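Local structure of lantibiotic dehydratase (Microbispora corallina, 5EHK) at residues 473-478 with 690-695; 464-469 with 669-674; 712-717 with 738-743. The protein probably dehydrates residues of the NAI-107 lantibiotic precursor in a tRNA-dependent reaction during biosynthesis of that antibiotic. All blocks are in the same frame, centred on the assembly; numbering follows the deposited sequence.

Contact 1: 473-478 with 690-695; sequences GEREIV and PLWRMD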
loop_
_atom_site.group_PDB
_atom_site.type_symbol
_atom_site.label_atom_id
_atom_site.label_comp_id
_atom_site.label_asym_id
_atom_site.label_seq_id
_atom_site.Cartn_x
_atom_site.Cartn_y
_atom_site.Cartn_z
ATOM N N GLY A 473 37.103 -6.887 12.084
ATOM C CA GLY A 473 37.570 -7.213 10.738
ATOM C C GLY A 473 37.350 -8.633 10.214
ATOM O O GLY A 473 37.972 -9.027 9.234
ATOM N N GLU A 474 36.457 -9.386 10.860
ATOM C CA GLU A 474 36.147 -10.777 10.521
ATOM C C GLU A 474 35.177 -10.933 9.332
ATOM O O GLU A 474 34.196 -10.205 9.220
ATOM C CB GLU A 474 35.518 -11.454 11.729
ATOM C CG GLU A 474 36.412 -11.551 12.954
ATOM C CD GLU A 474 35.617 -11.883 14.219
ATOM O OE1 GLU A 474 34.399 -11.587 14.250
ATOM O OE2 GLU A 474 36.195 -12.461 15.168
ATOM N N ARG A 475 35.435 -11.907 8.465
ATOM C CA ARG A 475 34.597 -12.133 7.295
ATOM C C ARG A 475 33.453 -13.086 7.590
ATOM O O ARG A 475 32.601 -13.308 6.731
ATOM C CB ARG A 475 35.415 -12.772 6.189
ATOM C CG ARG A 475 36.497 -11.914 5.664
ATOM C CD ARG A 475 37.504 -12.768 4.943
ATOM N NE ARG A 475 38.343 -11.972 4.054
ATOM C CZ ARG A 475 39.306 -12.478 3.297
ATOM N NH1 ARG A 475 39.557 -13.775 3.316
ATOM N NH2 ARG A 475 40.009 -11.680 2.517
ATOM N N GLU A 476 33.436 -13.666 8.787
ATOM C CA GLU A 476 32.375 -14.586 9.150
ATOM C C GLU A 476 32.038 -14.298 10.591
ATOM O O GLU A 476 32.908 -13.949 11.377
ATOM C CB GLU A 476 32.818 -16.040 8.969
ATOM C CG GLU A 476 33.094 -16.438 7.499
ATOM C CD GLU A 476 33.283 -17.953 7.277
ATOM O OE1 GLU A 476 33.117 -18.744 8.247
ATOM O OE2 GLU A 476 33.618 -18.346 6.124
ATOM N N ILE A 477 30.768 -14.419 10.933
ATOM C CA ILE A 477 30.316 -14.235 12.290
ATOM C C ILE A 477 29.697 -15.577 12.661
ATOM O O ILE A 477 29.247 -16.297 11.774
ATOM C CB ILE A 477 29.322 -13.027 12.389
ATOM C CG1 ILE A 477 29.116 -12.591 13.840
ATOM C CG2 ILE A 477 27.964 -13.328 11.736
ATOM C CD1 ILE A 477 30.181 -11.627 14.378
ATOM N N VAL A 478 29.734 -15.956 13.939
ATOM C CA VAL A 478 29.253 -17.273 14.351
ATOM C C VAL A 478 28.036 -17.158 15.245
ATOM O O VAL A 478 28.084 -16.498 16.276
ATOM C CB VAL A 478 30.328 -18.073 15.118
ATOM C CG1 VAL A 478 29.713 -19.342 15.738
ATOM C CG2 VAL A 478 31.510 -18.418 14.203
ATOM N N PRO A 690 29.911 -15.144 2.611
ATOM C CA PRO A 690 30.289 -13.735 2.749
ATOM C C PRO A 690 30.070 -12.992 1.441
ATOM O O PRO A 690 30.053 -13.605 0.374
ATOM C CB PRO A 690 31.782 -13.796 3.120
ATOM C CG PRO A 690 31.980 -15.164 3.655
ATOM C CD PRO A 690 31.062 -16.031 2.834
ATOM N N LEU A 691 29.919 -11.676 1.546
ATOM C CA LEU A 691 29.285 -10.872 0.509
ATOM C C LEU A 691 29.876 -9.477 0.254
ATOM O O LEU A 691 29.899 -8.638 1.150
ATOM C CB LEU A 691 27.857 -10.687 0.951
ATOM C CG LEU A 691 26.878 -11.220 -0.049
ATOM C CD1 LEU A 691 25.511 -11.222 0.633
ATOM C CD2 LEU A 691 26.960 -10.283 -1.246
ATOM N N TRP A 692 30.303 -9.211 -0.975
ATOM C CA TRP A 692 30.834 -7.885 -1.323
ATOM C C TRP A 692 30.019 -7.200 -2.419
ATOM O O TRP A 692 29.900 -7.732 -3.523
ATOM C CB TRP A 692 32.294 -7.990 -1.803
ATOM C CG TRP A 692 33.275 -8.234 -0.712
ATOM C CD1 TRP A 692 33.898 -7.295 0.041
ATOM C CD2 TRP A 692 33.752 -9.504 -0.252
ATOM N NE1 TRP A 692 34.728 -7.894 0.953
ATOM C CE2 TRP A 692 34.655 -9.253 0.794
ATOM C CE3 TRP A 692 33.497 -10.826 -0.619
ATOM C CZ2 TRP A 692 35.310 -10.274 1.478
ATOM C CZ3 TRP A 692 34.134 -11.832 0.059
ATOM C CH2 TRP A 692 35.035 -11.551 1.100
ATOM N N ARG A 693 29.471 -6.021 -2.145
ATOM C CA ARG A 693 28.806 -5.282 -3.219
ATOM C C ARG A 693 29.875 -4.705 -4.114
ATOM O O ARG A 693 31.011 -4.576 -3.692
ATOM C CB ARG A 693 27.921 -4.160 -2.699
ATOM C CG ARG A 693 26.843 -4.584 -1.714
ATOM C CD ARG A 693 25.880 -3.422 -1.443
ATOM N NE ARG A 693 25.342 -2.860 -2.676
ATOM C CZ ARG A 693 24.047 -2.812 -2.946
ATOM N NH1 ARG A 693 23.174 -3.260 -2.055
ATOM N NH2 ARG A 693 23.632 -2.304 -4.088
ATOM N N MET A 694 29.527 -4.389 -5.356
ATOM C CA MET A 694 30.506 -3.828 -6.286
ATOM C C MET A 694 30.110 -2.469 -6.892
ATOM O O MET A 694 30.524 -2.168 -8.012
ATOM C CB MET A 694 30.791 -4.817 -7.417
ATOM C CG MET A 694 31.206 -6.190 -6.956
ATOM S SD MET A 694 31.711 -7.227 -8.347
ATOM C CE MET A 694 30.480 -6.725 -9.511
ATOM N N ASP A 695 29.316 -1.671 -6.167
ATOM C CA ASP A 695 28.842 -0.356 -6.640
ATOM C C ASP A 695 30.003 0.578 -7.065
ATOM O O ASP A 695 30.020 1.133 -8.170
ATOM C CB ASP A 695 28.037 0.351 -5.549
ATOM C CG ASP A 695 26.983 -0.541 -4.910
ATOM O OD1 ASP A 695 27.348 -1.387 -4.066
ATOM O OD2 ASP A 695 25.789 -0.390 -5.232
#
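Arg475 meets Pro690 and Trp692 where two beta-strands that share a partner strand come close near their ends. Strand 476-479 pairs with strand 676-682 in parallel. Strand 685-693 pairs with the same strand 676-682, antiparallel. No hydrogen bond joins the two segments; the touch is by side chains and the Arg475 carbonyl. Pro690 takes part with its ring. Its CG lies 3.6 Å from Arg475 O, and its CB is 3.7 Å from the same Arg475 O. The carbonyl thus rests against the apolar edge of the pyrrolidine. The Glu476 stem adds a looser touch, with Glu476 CG 4.2 Å from Pro690 CG. The Arg475 side chain leaves the backbone on the side of the other segment and continues nearly straight, with chi2 at 161° and chi3 at 162°. This brings its guanidinium past the benzo end of Trp692. Trp692 CZ2 lies obliquely to the guanidinium, so the two groups do not stack. The guanidinium is held by partners beyond the two segments: NH2 bonds to Asn722 O, and NH1 forms a salt bridge with Glu768. Trp692 is fixed too, since its NE1 bonds to the backbone O of Trp721. Phe676 touches Arg475, Pro690 and Trp692, and Gln763 of strand 760-763 is a further neighbour of all three. At the far end of the arginine stem, Arg475 NE approaches the Trp692 ring at its edge, close to the ring plane, 4.3 Å from Trp692 CZ2.

Contact 2: 464-469 with 669-674; sequences RLVAKA and GALSEM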
loop_
_atom_site.group_PDB
_atom_site.type_symbol
_atom_site.label_atom_id
_atom_site.label_comp_id
_atom_site.label_asym_id
_atom_site.label_seq_id
_atom_site.Cartn_x
_atom_site.Cartn_y
_atom_site.Cartn_z
ATOM N N ARG A 464 23.824 -5.519 14.851
ATOM C CA ARG A 464 24.929 -5.741 15.782
ATOM C C ARG A 464 25.928 -6.765 15.253
ATOM O O ARG A 464 27.153 -6.583 15.350
ATOM C CB ARG A 464 24.414 -6.212 17.132
ATOM C CG ARG A 464 23.971 -5.111 18.047
ATOM C CD ARG A 464 23.828 -5.663 19.448
ATOM N NE ARG A 464 22.895 -6.782 19.446
ATOM C CZ ARG A 464 21.574 -6.652 19.557
ATOM N NH1 ARG A 464 21.033 -5.448 19.721
ATOM N NH2 ARG A 464 20.797 -7.730 19.526
ATOM N N LEU A 465 25.394 -7.845 14.693
ATOM C CA LEU A 465 26.234 -8.920 14.216
ATOM C C LEU A 465 27.184 -8.357 13.188
ATOM O O LEU A 465 28.369 -8.688 13.178
ATOM C CB LEU A 465 25.397 -10.042 13.595
ATOM C CG LEU A 465 24.426 -10.845 14.478
ATOM C CD1 LEU A 465 23.716 -11.892 13.619
ATOM C CD2 LEU A 465 25.102 -11.491 15.702
ATOM N N VAL A 466 26.660 -7.482 12.341
ATOM C CA VAL A 466 27.449 -6.895 11.266
ATOM C C VAL A 466 28.469 -5.896 11.799
ATOM O O VAL A 466 29.635 -5.892 11.371
ATOM C CB VAL A 466 26.546 -6.252 10.178
ATOM C CG1 VAL A 466 27.368 -5.509 9.124
ATOM C CG2 VAL A 466 25.667 -7.307 9.538
ATOM N N ALA A 467 28.036 -5.089 12.763
ATOM C CA ALA A 467 28.872 -4.028 13.317
ATOM C C ALA A 467 30.099 -4.606 14.015
ATOM O O ALA A 467 31.221 -4.186 13.737
ATOM C CB ALA A 467 28.071 -3.149 14.282
ATOM N N LYS A 468 29.870 -5.523 14.953
ATOM C CA LYS A 468 30.952 -6.252 15.603
ATOM C C LYS A 468 31.921 -6.897 14.600
ATOM O O LYS A 468 33.134 -6.649 14.646
ATOM C CB LYS A 468 30.382 -7.318 16.539
ATOM C CG LYS A 468 29.786 -6.749 17.809
ATOM C CD LYS A 468 29.229 -7.867 18.690
ATOM C CE LYS A 468 28.025 -8.567 18.026
ATOM N NZ LYS A 468 27.464 -9.707 18.824
ATOM N N ALA A 469 31.383 -7.669 13.664
ATOM C CA ALA A 469 32.209 -8.302 12.646
ATOM C C ALA A 469 33.066 -7.290 11.903
ATOM O O ALA A 469 34.096 -7.649 11.358
ATOM C CB ALA A 469 31.367 -9.111 11.669
ATOM N N GLY A 669 17.718 -8.636 4.881
ATOM C CA GLY A 669 16.810 -7.510 4.989
ATOM C C GLY A 669 17.428 -6.228 4.473
ATOM O O GLY A 669 18.126 -6.235 3.460
ATOM N N ALA A 670 17.153 -5.128 5.168
ATOM C CA ALA A 670 17.671 -3.812 4.794
ATOM C C ALA A 670 19.195 -3.820 4.730
ATOM O O ALA A 670 19.803 -3.084 3.923
ATOM C CB ALA A 670 17.213 -2.769 5.785
ATOM N N LEU A 671 19.801 -4.686 5.551
ATOM C CA LEU A 671 21.246 -4.748 5.685
ATOM C C LEU A 671 21.918 -5.176 4.407
ATOM O O LEU A 671 23.126 -5.129 4.296
ATOM C CB LEU A 671 21.665 -5.651 6.838
ATOM C CG LEU A 671 21.607 -4.950 8.191
ATOM C CD1 LEU A 671 21.682 -5.923 9.349
ATOM C CD2 LEU A 671 22.734 -3.913 8.275
ATOM N N SER A 672 21.128 -5.521 3.409
ATOM C CA SER A 672 21.671 -5.961 2.137
ATOM C C SER A 672 22.412 -4.834 1.410
ATOM O O SER A 672 23.138 -5.073 0.436
ATOM C CB SER A 672 20.547 -6.555 1.288
ATOM O OG SER A 672 20.634 -6.137 -0.051
ATOM N N GLU A 673 22.249 -3.609 1.904
ATOM C CA GLU A 673 22.871 -2.447 1.271
ATOM C C GLU A 673 24.347 -2.262 1.661
ATOM O O GLU A 673 25.087 -1.555 0.960
ATOM C CB GLU A 673 22.098 -1.170 1.602
ATOM C CG GLU A 673 20.640 -1.177 1.154
ATOM C CD GLU A 673 20.490 -1.358 -0.352
ATOM O OE1 GLU A 673 21.283 -0.751 -1.111
ATOM O OE2 GLU A 673 19.568 -2.101 -0.773
ATOM N N MET A 674 24.759 -2.888 2.769
ATOM C CA MET A 674 26.121 -2.791 3.257
ATOM C C MET A 674 27.085 -3.257 2.166
ATOM O O MET A 674 26.732 -4.124 1.367
ATOM C CB MET A 674 26.289 -3.621 4.526
ATOM C CG MET A 674 25.438 -3.175 5.722
ATOM S SD MET A 674 26.065 -1.655 6.461
ATOM C CE MET A 674 27.784 -2.106 6.520
#
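Val466 reaches from its helix to both Leu671 and Met674, one methyl for each. Val466 CG2 lies 4.2 Å from Leu671 CD1. Val466 CG1 lies 4.3 Å from Met674 CE. All three side chains are buried, and nothing polar crosses between the segments. The isopropyl group is set with CG1 opposite the backbone N (chi1 174°), which spreads the two methyls over the two partners. Leu671 meets it with one branch. Met674 meets it with the terminal methyl of a folded chain, whose chi2 is -73°. Trp668, just before the second segment, also packs on the valine.

The next shell sets these groups in place. Val466 sits within helix 460-471, where Lys468 N bonds to Arg464 O at 2.9 Å. Leu671 belongs to the 3-10 segment 670-673. Met674 follows that turn directly, and its N bonds to Leu671 O at 3.2 Å, so the two apolar side chains are presented together. Arg693 also holds the turn, through NH1 to Ser672 O. Met674 packs against Ala467 of the second subunit as well. The arrangement is a small apolar packing contact between an alpha-helix and a 3-10 turn leading into strand 676-682, continued at the subunit interface.

Contact 3: 712-717 with 738-743; sequences AALDRW and LDLDDA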
loop_
_atom_site.group_PDB
_atom_site.type_symbol
_atom_site.label_atom_id
_atom_site.label_comp_id
_atom_site.label_asym_id
_atom_site.label_seq_id
_atom_site.Cartn_x
_atom_site.Cartn_y
_atom_site.Cartn_z
ATOM N N ALA A 712 43.649 -0.597 -11.235
ATOM C CA ALA A 712 43.915 0.192 -10.030
ATOM C C ALA A 712 42.682 0.282 -9.131
ATOM O O ALA A 712 42.768 0.039 -7.923
ATOM C CB ALA A 712 44.417 1.589 -10.396
ATOM N N ALA A 713 41.546 0.640 -9.727
ATOM C CA ALA A 713 40.285 0.718 -9.002
ATOM C C ALA A 713 39.951 -0.632 -8.372
ATOM O O ALA A 713 39.389 -0.694 -7.276
ATOM C CB ALA A 713 39.165 1.191 -9.910
ATOM N N LEU A 714 40.266 -1.707 -9.087
ATOM C CA LEU A 714 40.076 -3.059 -8.572
ATOM C C LEU A 714 40.888 -3.312 -7.313
ATOM O O LEU A 714 40.354 -3.730 -6.286
ATOM C CB LEU A 714 40.516 -4.087 -9.597
ATOM C CG LEU A 714 39.436 -5.002 -10.148
ATOM C CD1 LEU A 714 40.107 -6.020 -11.049
ATOM C CD2 LEU A 714 38.648 -5.655 -9.030
ATOM N N ASP A 715 42.195 -3.081 -7.431
ATOM C CA ASP A 715 43.150 -3.262 -6.344
ATOM C C ASP A 715 42.787 -2.364 -5.177
ATOM O O ASP A 715 42.941 -2.738 -4.006
ATOM C CB ASP A 715 44.545 -2.875 -6.835
ATOM C CG ASP A 715 45.159 -3.922 -7.749
ATOM O OD1 ASP A 715 44.933 -5.136 -7.526
ATOM O OD2 ASP A 715 45.859 -3.521 -8.704
ATOM N N ARG A 716 42.308 -1.170 -5.511
ATOM C CA ARG A 716 41.831 -0.211 -4.523
ATOM C C ARG A 716 40.623 -0.792 -3.793
ATOM O O ARG A 716 40.605 -0.838 -2.564
ATOM C CB ARG A 716 41.543 1.150 -5.187
ATOM C CG ARG A 716 41.264 2.310 -4.241
ATOM C CD ARG A 716 41.633 3.651 -4.893
ATOM N NE ARG A 716 40.952 3.887 -6.170
ATOM C CZ ARG A 716 41.553 3.876 -7.362
ATOM N NH1 ARG A 716 42.856 3.635 -7.464
ATOM N NH2 ARG A 716 40.851 4.102 -8.462
ATOM N N TRP A 717 39.623 -1.231 -4.560
ATOM C CA TRP A 717 38.451 -1.916 -4.015
ATOM C C TRP A 717 38.835 -3.191 -3.279
ATOM O O TRP A 717 38.345 -3.454 -2.187
ATOM C CB TRP A 717 37.450 -2.250 -5.120
ATOM C CG TRP A 717 36.266 -3.100 -4.656
ATOM C CD1 TRP A 717 35.194 -2.682 -3.916
ATOM C CD2 TRP A 717 36.038 -4.492 -4.937
ATOM N NE1 TRP A 717 34.323 -3.729 -3.709
ATOM C CE2 TRP A 717 34.815 -4.847 -4.326
ATOM C CE3 TRP A 717 36.747 -5.468 -5.643
ATOM C CZ2 TRP A 717 34.292 -6.134 -4.403
ATOM C CZ3 TRP A 717 36.228 -6.743 -5.716
ATOM C CH2 TRP A 717 35.010 -7.066 -5.101
ATOM N N LEU A 738 36.000 -16.562 -10.436
ATOM C CA LEU A 738 37.012 -15.714 -11.056
ATOM C C LEU A 738 38.257 -15.659 -10.187
ATOM O O LEU A 738 38.171 -15.501 -8.968
ATOM C CB LEU A 738 36.500 -14.286 -11.306
ATOM C CG LEU A 738 35.291 -14.026 -12.208
ATOM C CD1 LEU A 738 34.941 -12.553 -12.127
ATOM C CD2 LEU A 738 35.527 -14.472 -13.653
ATOM N N ASP A 739 39.412 -15.818 -10.823
ATOM C CA ASP A 739 40.676 -15.525 -10.175
ATOM C C ASP A 739 41.093 -14.082 -10.499
ATOM O O ASP A 739 41.438 -13.779 -11.650
ATOM C CB ASP A 739 41.726 -16.535 -10.639
ATOM C CG ASP A 739 42.941 -16.570 -9.737
ATOM O OD1 ASP A 739 43.461 -15.488 -9.380
ATOM O OD2 ASP A 739 43.350 -17.682 -9.337
ATOM N N LEU A 740 41.106 -13.212 -9.482
ATOM C CA LEU A 740 41.347 -11.787 -9.724
ATOM C C LEU A 740 42.821 -11.430 -9.880
ATOM O O LEU A 740 43.168 -10.253 -10.040
ATOM C CB LEU A 740 40.714 -10.905 -8.644
ATOM C CG LEU A 740 39.188 -10.906 -8.582
ATOM C CD1 LEU A 740 38.659 -9.757 -7.720
ATOM C CD2 LEU A 740 38.590 -10.897 -9.977
ATOM N N ASP A 741 43.679 -12.446 -9.842
ATOM C CA ASP A 741 45.096 -12.267 -10.133
ATOM C C ASP A 741 45.243 -12.376 -11.645
ATOM O O ASP A 741 46.026 -11.658 -12.272
ATOM C CB ASP A 741 45.928 -13.355 -9.428
ATOM C CG ASP A 741 47.299 -12.848 -8.920
ATOM O OD1 ASP A 741 47.930 -11.979 -9.575
ATOM O OD2 ASP A 741 47.743 -13.337 -7.851
ATOM N N ASP A 742 44.469 -13.285 -12.220
ATOM C CA ASP A 742 44.425 -13.482 -13.659
ATOM C C ASP A 742 44.004 -12.224 -14.429
ATOM O O ASP A 742 43.042 -11.554 -14.068
ATOM C CB ASP A 742 43.500 -14.645 -13.984
ATOM C CG ASP A 742 43.630 -15.104 -15.408
ATOM O OD1 ASP A 742 43.703 -14.259 -16.320
ATOM O OD2 ASP A 742 43.677 -16.326 -15.619
ATOM N N ALA A 743 44.741 -11.907 -15.490
ATOM C CA ALA A 743 44.476 -10.699 -16.273
ATOM C C ALA A 743 43.225 -10.843 -17.141
ATOM O O ALA A 743 42.461 -9.891 -17.287
ATOM C CB ALA A 743 45.699 -10.327 -17.138
HETATM O O HOH W 1 43.632 -8.174 -8.172
#
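Leu740 packs on Leu714 and Trp717 with a single methyl. Its CB points toward helix 707-721 but stays short of contact with segment 712-717. CG carries the chain onward and also touches nothing there. With chi2 at -166°, CD1 continues the line away from CA and becomes the leading atom. CD1 of Leu740 lies 4.3 Å from Leu714 CD2. The same CD1 comes to the edge of the Trp717 indole, near its plane, 4.4 Å from CZ3 of Trp717. CD2 of Leu740 branches off and meets neither residue. Elsewhere the leucine touches Val727 of the adjoining strand, and Leu714 also packs on Leu749 of helix 743-755.

A water bridges Leu740 O, at 2.8 Å from that oxygen, and, weakly, the Asp715 carboxylate. Asp741 N bonds to Asp739 OD1 at 3.1 Å, using the anti lone pair of that oxygen. Arg725 forms a salt bridge with the same Asp739 OD1. Asp742 OD1 caps the next helix through weak bonds to Trp744 N and His745 N. The arrangement is an Asx turn and an aspartate N-cap linking strand 735-739 to helix 743-755, with Leu740 of that link packed on helix 707-721.

All six segments fall in the N-terminal lantibiotic dehydratase region, on the same side of the chain's centre. Contacts 1 and 2 interlock along the chain: 464-469 and 473-478 come first, then 669-674 and 690-695. Helix 460-471 is followed by strand 476-479. Their centres are 9 Å apart, and Arg693 of contact 1 probably hydrogen-bonds to Ser672 O of contact 2. Contact 3 comes later, as helix 707-721 follows strand 685-693. Its centre is about 17 Å from that of contact 1 and about 25 Å from that of contact 2. Contact 1 thus joins contact 2 and Trp717 of contact 3. Contacts 1 and 2 lie at the subunit interface; no other chain touches contact 3.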